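Local coordinates for PCF11 protein (Saccharomyces cerevisiae, PDB 1SZ9), which probably recognises the carboxy-terminal domain of RNA polymerase II through its CTD-interacting domain during 3'-end processing of mRNA, at residues E49-I52 / E53-P57. Sequence-based numbering, arbitrary orientation.
Sequences ESRI and EKCMP
Arg51 and Cys55 meet one turn apart at the C-terminal end of helix 41-54: Cys55 CB lies over one face of the Arg51 guanidinium, 4.0 Å from Arg51 CZ and above the centre of the group. The arginine gets there by reaching forward toward the C-terminal end of the helix, CG anti to its own N and the chain bent at chi2 and chi3. Cys55 brings its sulfur to the same neighbour, since chi1 of 78° holds SG between backbone N and carbonyl carbon and leaves Cys55 SG 3.1 Å from Arg51 O. Cys55 N donates to Arg51 O at 2.9 Å. As Cys55 is the first residue to leave helical backbone angles, this is the final main-chain bond of the i to i+4 series here, after those from Glu53 N to Glu49 O (3.0 Å) and from Lys54 N to Ser50 O (2.8 Å).

On another side of the turn Lys54 bends at chi2 and runs past Ser50, with Lys54 CD 3.1 Å from Ser50 O and 3.9 Å from Ser50 OG, an approach through methylenes. At the end of this curl Lys54 NZ makes a 2.9 Å salt bridge with OE1 of the adjacent Glu53, on the anti side of the carboxylate and 20° out of its plane. Both partners are exposed, so solvent probably screens this pair.

Past the helix end, Lys60 NZ donates to Ile52 O and Cys55 O, tying the turn to helix 57-73. Within this all-helical, ARM-repeat-like domain, buried Ile52 packs on Ala63, Phe64 and Leu67 of that helix and on Leu89 and Thr93 of helix 86-95, while Glu49 OE1 bonds Asn85.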
loop_
_atom_site.group_PDB
_atom_site.type_symbol
_atom_site.label_atom_id
_atom_site.label_comp_id
_atom_site.label_asym_id
_atom_site.label_seq_id
_atom_site.Cartn_x
_atom_site.Cartn_y
_atom_site.Cartn_z
ATOM N N GLU A 49 -5.824 -3.813 2.410
ATOM C CA GLU A 49 -6.515 -3.766 1.116
ATOM C C GLU A 49 -7.987 -3.436 1.326
ATOM O O GLU A 49 -8.579 -2.682 0.548
ATOM C CB GLU A 49 -6.380 -5.091 0.351
ATOM C CG GLU A 49 -4.927 -5.478 0.053
ATOM C CD GLU A 49 -4.782 -6.508 -1.061
ATOM O OE1 GLU A 49 -5.743 -7.258 -1.318
ATOM O OE2 GLU A 49 -3.696 -6.578 -1.685
ATOM N N SER A 50 -8.565 -3.995 2.389
ATOM C CA SER A 50 -9.962 -3.735 2.716
ATOM C C SER A 50 -10.141 -2.245 3.011
ATOM O O SER A 50 -11.064 -1.613 2.485
ATOM C CB SER A 50 -10.395 -4.588 3.926
ATOM O OG SER A 50 -11.708 -4.252 4.328
ATOM N N ARG A 51 -9.260 -1.677 3.842
ATOM C CA ARG A 51 -9.346 -0.243 4.149
ATOM C C ARG A 51 -9.223 0.605 2.873
ATOM O O ARG A 51 -10.009 1.527 2.652
ATOM C CB ARG A 51 -8.272 0.194 5.174
ATOM C CG ARG A 51 -8.005 1.705 5.125
ATOM C CD ARG A 51 -7.939 2.468 6.456
ATOM N NE ARG A 51 -9.228 2.567 7.118
ATOM C CZ ARG A 51 -9.749 3.676 7.646
ATOM N NH1 ARG A 51 -9.106 4.844 7.609
ATOM N NH2 ARG A 51 -10.937 3.606 8.228
ATOM N N ILE A 52 -8.247 0.297 2.022
ATOM C CA ILE A 52 -8.079 1.052 0.783
ATOM C C ILE A 52 -9.352 1.018 -0.065
ATOM O O ILE A 52 -9.762 2.020 -0.663
ATOM C CB ILE A 52 -6.905 0.489 -0.039
ATOM C CG1 ILE A 52 -5.583 0.807 0.683
ATOM C CG2 ILE A 52 -6.917 1.074 -1.457
ATOM C CD1 ILE A 52 -4.377 0.063 0.122
ATOM N N GLU A 53 -9.981 -0.144 -0.109
ATOM C CA GLU A 53 -11.196 -0.320 -0.884
ATOM C C GLU A 53 -12.418 0.351 -0.262
ATOM O O GLU A 53 -13.244 0.925 -0.969
ATOM C CB GLU A 53 -11.459 -1.813 -1.053
ATOM C CG GLU A 53 -12.642 -2.153 -1.919
ATOM C CD GLU A 53 -12.643 -3.621 -2.295
ATOM O OE1 GLU A 53 -12.809 -4.464 -1.386
ATOM O OE2 GLU A 53 -12.462 -3.927 -3.496
ATOM N N LYS A 54 -12.522 0.289 1.061
ATOM C CA LYS A 54 -13.662 0.855 1.786
ATOM C C LYS A 54 -13.640 2.334 2.139
ATOM O O LYS A 54 -14.599 3.049 1.847
ATOM C CB LYS A 54 -13.899 0.078 3.086
ATOM C CG LYS A 54 -14.684 -1.224 2.952
ATOM C CD LYS A 54 -14.041 -2.216 2.009
ATOM C CE LYS A 54 -14.792 -3.543 2.074
ATOM N NZ LYS A 54 -14.232 -4.590 1.181
ATOM N N CYS A 55 -12.566 2.792 2.779
ATOM C CA CYS A 55 -12.484 4.184 3.211
ATOM C C CYS A 55 -12.675 5.181 2.076
ATOM O O CYS A 55 -12.724 4.809 0.908
ATOM C CB CYS A 55 -11.154 4.436 3.933
ATOM S SG CYS A 55 -9.745 4.626 2.841
ATOM N N MET A 56 -12.787 6.460 2.405
ATOM C CA MET A 56 -12.975 7.438 1.346
ATOM C C MET A 56 -11.694 8.056 0.799
ATOM O O MET A 56 -10.636 7.953 1.418
ATOM C CB MET A 56 -13.951 8.514 1.794
ATOM C CG MET A 56 -13.655 9.189 3.082
ATOM S SD MET A 56 -15.210 9.962 3.517
ATOM C CE MET A 56 -15.408 11.160 2.174
ATOM N N PRO A 57 -11.783 8.698 -0.385
ATOM C CA PRO A 57 -10.718 9.364 -1.133
ATOM C C PRO A 57 -9.405 9.698 -0.456
ATOM O O PRO A 57 -8.419 8.999 -0.675
ATOM C CB PRO A 57 -11.432 10.577 -1.706
ATOM C CG PRO A 57 -12.709 9.955 -2.152
ATOM C CD PRO A 57 -13.087 9.001 -1.014
#